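Long-range contacts in CrtC domain-containing protein (Fusarium vanettenii 77-13-4, PDB 7A0Q), which probably hydrates the isoflavonoid phytoalexin kievitone, acting as a fungal kievitone hydratase with two lipocalin-like domains: residues Y64-T68 / A195-S201; E175-S180 / K232-W236. All blocks are in the same frame, centred on the assembly; numbering follows the deposited sequence.

Contact 1. Residues Y64-T68 / A195-S201; sequences YITTT and AIDPAKS
Thr66, near the end of strand 58-66, meets the loop from Ala195 to Ser201 that joins strands 192-195 and 202-210 in the N-terminal lipocalin-like domain of this CrtC-family protein. The two backbones form a single beta bridge, Thr67 with Ile196; after it the loop turns back at 197-200, and Ser201 and then strand 202-210 come alongside strand 58-66. Two main-chain bonds flank the bridge: Asp197 N gives a hydrogen bond to Thr66 O (2.8 Å) in the carbonyl plane, and Thr68 N meets Ala195 O (2.8 Å) almost head-on to the carbonyl.

Hydroxyl groups do the rest of the polar work. Thr66 OG1, placed beside its own backbone N (chi1 -52°), donates to Lys200 O at 2.8 Å and is also bonded to Gln72. Its amide N donates to Ser201 OG (3.0 Å), while Lys200 O is a second, weak acceptor. Ser201 OG in turn donates to Asp197 O, which Lys200 N reaches from the opposite face of the carbonyl plane, so the turn is tied from within.

The main apolar contact is between Ile65 and Ile196, whose side chains cross at about a right angle with CD1 against CD1 (3.7 Å); both also lie on Ile149 of strand 145-152.

Asp197 forms an Asx turn, its OD1 accepting from Ala199 N from above the carboxylate plane. The other oxygen, Asp197 OD2, accepts from a water that also donates to Thr67 O, each at 2.8 Å.

Contact 2. Residues E175-S180 / K232-W236; sequences EFGLPS and KISAW
Glu175 and Trp236 make the direct hydrogen bond of this contact: indole NE1 of Trp236 donates to Glu175 OE1 at 2.8 Å, with an N-H...O angle of 143°. The oxygen accepts the hydrogen bond on its syn lone pair and lies 17° out of the ring plane, while the carboxylate stands at the ring's edge with its own plane turned 71° from the indole. Glu175 reaches this far because CG is anti to the backbone N and the chain beyond it is extended. Phe166, Phe168, Trp219 and Trp221 all have rings that meet the indole, so this end is closely packed. Glu175 OE2 lies near Asp206 OD2, a second acid of the N-terminal domain.

The strands themselves do not pair. Strand 175-179 belongs to the N-terminal lipocalin-like domain and 232-236 to the closed eight-stranded barrel that follows; the axes of these short segments stay 8.8 Å apart, and the two calycin-type domains meet here through side chains.

Between the two ends the contact is looser, bridged by a buried water. It donates to Ser234 OG (2.8 Å) and only weakly to Glu175 OE2, while Ser234 OG is also bonded to Asn160 and Trp221.

At the far end, the Pro179 ring packs on the bent aliphatic chain of Lys232 (Pro179 CB to Lys232 CG, 3.6 Å). Beyond it, Lys232 NZ is hydrogen-bonded to His225 and donates a hydrogen bond to a water (3.0 Å) that also bonds Ser180 OG.

Overall arrangement
Contact 1 ties strand 58-66 to a loop within the N-terminal domain, whereas contact 2 joins that domain to the C-terminal barrel. Their centres are 21 Å apart, yet their nearest atoms come within about 5 Å without touching. Strand 202-210 connects them: it continues from the loop of contact 1, and its His202 stacks on Tyr64 and bonds Pro179 O. His225 is a second shared neighbour, edge-to-face with Tyr64 and hydrogen-bonded to Lys232. An imidazole, probably from the crystallisation liquor, lies about 4 Å from the Glu175 side chain, which is consistent with a pocket beside contact 2, though no substrate is bound.

Contact 1. Residues Y64-T68 / A195-S201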
loop_
_atom_site.group_PDB
_atom_site.type_symbol
_atom_site.label_atom_id
_atom_site.label_comp_id
_atom_site.label_asym_id
_atom_site.label_seq_id
_atom_site.Cartn_x
_atom_site.Cartn_y
_atom_site.Cartn_z
ATOM N N TYR A 64 -4.458 -0.704 9.235
ATOM C CA TYR A 64 -4.994 -1.908 9.852
ATOM C C TYR A 64 -5.433 -1.520 11.257
ATOM O O TYR A 64 -4.589 -1.277 12.123
ATOM C CB TYR A 64 -3.929 -3.001 9.878
ATOM C CG TYR A 64 -3.334 -3.330 8.519
ATOM C CD1 TYR A 64 -2.267 -2.599 8.002
ATOM C CD2 TYR A 64 -3.849 -4.376 7.758
ATOM C CE1 TYR A 64 -1.724 -2.911 6.755
ATOM C CE2 TYR A 64 -3.324 -4.698 6.528
ATOM C CZ TYR A 64 -2.265 -3.966 6.028
ATOM O OH TYR A 64 -1.771 -4.319 4.800
ATOM N N ILE A 65 -6.747 -1.445 11.477
ATOM C CA ILE A 65 -7.319 -0.720 12.607
ATOM C C ILE A 65 -8.040 -1.690 13.539
ATOM O O ILE A 65 -8.793 -2.551 13.079
ATOM C CB ILE A 65 -8.291 0.373 12.122
ATOM C CG1 ILE A 65 -7.521 1.564 11.528
ATOM C CG2 ILE A 65 -9.217 0.817 13.256
ATOM C CD1 ILE A 65 -8.386 2.497 10.721
ATOM N N THR A 66 -7.793 -1.555 14.840
ATOM C CA THR A 66 -8.722 -2.009 15.870
ATOM C C THR A 66 -9.281 -0.766 16.548
ATOM O O THR A 66 -8.512 0.113 16.948
ATOM C CB THR A 66 -8.048 -2.910 16.911
ATOM O OG1 THR A 66 -7.347 -3.978 16.262
ATOM C CG2 THR A 66 -9.098 -3.502 17.858
ATOM N N THR A 67 -10.612 -0.676 16.649
ATOM C CA THR A 67 -11.222 0.460 17.319
ATOM C C THR A 67 -11.250 0.226 18.829
ATOM O O THR A 67 -10.965 -0.873 19.314
ATOM C CB THR A 67 -12.640 0.702 16.811
ATOM O OG1 THR A 67 -13.436 -0.448 17.112
ATOM C CG2 THR A 67 -12.654 0.956 15.295
ATOM N N THR A 68 -11.598 1.283 19.573
ATOM C CA THR A 68 -11.656 1.152 21.024
ATOM C C THR A 68 -12.810 0.267 21.472
ATOM O O THR A 68 -12.798 -0.200 22.617
ATOM C CB THR A 68 -11.748 2.523 21.700
ATOM O OG1 THR A 68 -12.895 3.241 21.226
ATOM C CG2 THR A 68 -10.494 3.333 21.419
ATOM N N ALA A 195 -13.376 5.429 17.470
ATOM C CA ALA A 195 -12.011 5.855 17.762
ATOM C C ALA A 195 -11.023 4.720 17.530
ATOM O O ALA A 195 -11.261 3.573 17.922
ATOM C CB ALA A 195 -11.890 6.344 19.206
ATOM N N ILE A 196 -9.905 5.051 16.894
ATOM C CA ILE A 196 -8.851 4.078 16.633
ATOM C C ILE A 196 -8.073 3.819 17.917
ATOM O O ILE A 196 -7.713 4.755 18.639
ATOM C CB ILE A 196 -7.929 4.589 15.515
ATOM C CG1 ILE A 196 -8.710 4.650 14.197
ATOM C CG2 ILE A 196 -6.684 3.702 15.372
ATOM C CD1 ILE A 196 -7.938 5.339 13.050
ATOM N N ASP A 197 -7.803 2.542 18.205
ATOM C CA ASP A 197 -6.970 2.178 19.345
ATOM C C ASP A 197 -5.515 2.139 18.890
ATOM O O ASP A 197 -5.123 1.192 18.188
ATOM C CB ASP A 197 -7.391 0.828 19.916
ATOM C CG ASP A 197 -6.584 0.421 21.142
ATOM O OD1 ASP A 197 -5.572 1.075 21.462
ATOM O OD2 ASP A 197 -6.977 -0.567 21.796
ATOM N N PRO A 198 -4.678 3.102 19.282
ATOM C CA PRO A 198 -3.290 3.106 18.781
ATOM C C PRO A 198 -2.458 1.924 19.259
ATOM O O PRO A 198 -1.425 1.630 18.647
ATOM C CB PRO A 198 -2.723 4.431 19.302
ATOM C CG PRO A 198 -3.570 4.764 20.504
ATOM C CD PRO A 198 -4.936 4.176 20.257
ATOM N N ALA A 199 -2.858 1.223 20.322
ATOM C CA ALA A 199 -2.080 0.069 20.745
ATOM C C ALA A 199 -2.311 -1.148 19.860
ATOM O O ALA A 199 -1.505 -2.084 19.889
ATOM C CB ALA A 199 -2.406 -0.282 22.203
ATOM N N LYS A 200 -3.385 -1.156 19.071
ATOM C CA LYS A 200 -3.784 -2.341 18.328
ATOM C C LYS A 200 -4.076 -1.994 16.875
ATOM O O LYS A 200 -4.949 -2.580 16.237
ATOM C CB LYS A 200 -4.978 -3.014 19.001
ATOM C CG LYS A 200 -4.593 -3.606 20.359
ATOM C CD LYS A 200 -5.782 -4.173 21.113
ATOM C CE LYS A 200 -5.320 -4.833 22.416
ATOM N NZ LYS A 200 -6.464 -5.338 23.226
ATOM N N SER A 201 -3.305 -1.054 16.328
ATOM C CA SER A 201 -3.489 -0.559 14.968
ATOM C C SER A 201 -2.111 -0.254 14.382
ATOM O O SER A 201 -1.138 -0.054 15.112
ATOM C CB SER A 201 -4.339 0.722 14.945
ATOM O OG SER A 201 -5.671 0.494 15.417
HETATM O O HOH W 1 -9.369 -1.879 21.364
HETATM O O HOH W 2 -14.606 3.327 19.134
#

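Contact 2. Residues E175-S180 / K232-W236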
loop_
_atom_site.group_PDB
_atom_site.type_symbol
_atom_site.label_atom_id
_atom_site.label_comp_id
_atom_site.label_asym_id
_atom_site.label_seq_id
_atom_site.Cartn_x
_atom_site.Cartn_y
_atom_site.Cartn_z
ATOM N N GLU A 175 10.587 4.493 -4.415
ATOM C CA GLU A 175 9.498 4.041 -3.555
ATOM C C GLU A 175 10.023 3.655 -2.179
ATOM O O GLU A 175 11.002 2.913 -2.071
ATOM C CB GLU A 175 8.767 2.841 -4.186
ATOM C CG GLU A 175 7.574 2.331 -3.345
ATOM C CD GLU A 175 7.162 0.897 -3.677
ATOM O OE1 GLU A 175 7.905 0.193 -4.406
ATOM O OE2 GLU A 175 6.104 0.453 -3.186
ATOM N N PHE A 176 9.352 4.135 -1.123
ATOM C CA PHE A 176 9.607 3.629 0.220
ATOM C C PHE A 176 8.288 3.360 0.934
ATOM O O PHE A 176 7.266 3.998 0.670
ATOM C CB PHE A 176 10.506 4.571 1.060
ATOM C CG PHE A 176 9.926 5.945 1.320
ATOM C CD1 PHE A 176 10.227 7.015 0.473
ATOM C CD2 PHE A 176 9.154 6.185 2.443
ATOM C CE1 PHE A 176 9.738 8.280 0.719
ATOM C CE2 PHE A 176 8.655 7.461 2.689
ATOM C CZ PHE A 176 8.945 8.500 1.825
ATOM N N GLY A 177 8.329 2.373 1.816
ATOM C CA GLY A 177 7.190 2.021 2.650
ATOM C C GLY A 177 7.542 2.244 4.107
ATOM O O GLY A 177 8.666 1.968 4.530
ATOM N N LEU A 178 6.577 2.754 4.869
ATOM C CA LEU A 178 6.703 2.868 6.317
ATOM C C LEU A 178 5.691 1.888 6.890
ATOM O O LEU A 178 4.490 2.191 6.919
ATOM C CB LEU A 178 6.408 4.299 6.781
ATOM C CG LEU A 178 7.234 5.365 6.056
ATOM C CD1 LEU A 178 6.849 6.790 6.460
ATOM C CD2 LEU A 178 8.727 5.117 6.244
ATOM N N PRO A 179 6.110 0.684 7.319
ATOM C CA PRO A 179 5.155 -0.441 7.407
ATOM C C PRO A 179 4.201 -0.459 8.593
ATOM O O PRO A 179 3.062 -0.918 8.448
ATOM C CB PRO A 179 6.066 -1.678 7.462
ATOM C CG PRO A 179 7.405 -1.204 7.088
ATOM C CD PRO A 179 7.505 0.235 7.449
ATOM N N SER A 180 4.633 0.037 9.751
ATOM C CA SER A 180 3.894 -0.170 10.995
ATOM C C SER A 180 3.828 1.116 11.807
ATOM O O SER A 180 4.160 1.150 12.995
ATOM C CB SER A 180 4.539 -1.292 11.806
ATOM O OG SER A 180 4.400 -2.525 11.130
ATOM N N LYS A 232 9.073 -7.236 6.906
ATOM C CA LYS A 232 8.078 -6.486 6.149
ATOM C C LYS A 232 8.426 -6.643 4.680
ATOM O O LYS A 232 9.564 -6.373 4.278
ATOM C CB LYS A 232 8.058 -5.003 6.551
ATOM C CG LYS A 232 7.845 -4.750 8.050
ATOM C CD LYS A 232 6.494 -5.314 8.511
ATOM C CE LYS A 232 6.271 -5.088 9.993
ATOM N NZ LYS A 232 5.026 -5.776 10.482
ATOM N N ILE A 233 7.462 -7.092 3.883
ATOM C CA ILE A 233 7.722 -7.503 2.509
ATOM C C ILE A 233 6.960 -6.596 1.553
ATOM O O ILE A 233 5.745 -6.421 1.689
ATOM C CB ILE A 233 7.320 -8.965 2.274
ATOM C CG1 ILE A 233 8.037 -9.858 3.280
ATOM C CG2 ILE A 233 7.626 -9.373 0.822
ATOM C CD1 ILE A 233 7.612 -11.299 3.205
ATOM N N SER A 234 7.671 -6.074 0.553
ATOM C CA SER A 234 7.086 -5.267 -0.515
ATOM C C SER A 234 7.507 -5.911 -1.830
ATOM O O SER A 234 8.683 -5.868 -2.190
ATOM C CB SER A 234 7.573 -3.819 -0.413
ATOM O OG SER A 234 7.150 -3.019 -1.499
ATOM N N ALA A 235 6.565 -6.558 -2.524
ATOM C CA ALA A 235 6.899 -7.436 -3.642
ATOM C C ALA A 235 6.186 -6.986 -4.907
ATOM O O ALA A 235 4.973 -6.757 -4.892
ATOM C CB ALA A 235 6.519 -8.890 -3.327
ATOM N N TRP A 236 6.930 -6.929 -6.013
ATOM C CA TRP A 236 6.403 -6.470 -7.294
ATOM C C TRP A 236 6.514 -7.563 -8.350
ATOM O O TRP A 236 7.564 -8.202 -8.486
ATOM C CB TRP A 236 7.173 -5.250 -7.810
ATOM C CG TRP A 236 6.906 -3.954 -7.086
ATOM C CD1 TRP A 236 7.602 -3.452 -6.030
ATOM C CD2 TRP A 236 5.915 -2.982 -7.424
ATOM N NE1 TRP A 236 7.080 -2.221 -5.660
ATOM C CE2 TRP A 236 6.043 -1.914 -6.505
ATOM C CE3 TRP A 236 4.913 -2.919 -8.404
ATOM C CZ2 TRP A 236 5.219 -0.790 -6.554
ATOM C CZ3 TRP A 236 4.103 -1.802 -8.453
ATOM C CH2 TRP A 236 4.257 -0.751 -7.531
HETATM O O HOH W 3 7.119 -0.509 -0.157
HETATM O O HOH W 4 3.440 -4.602 12.774
#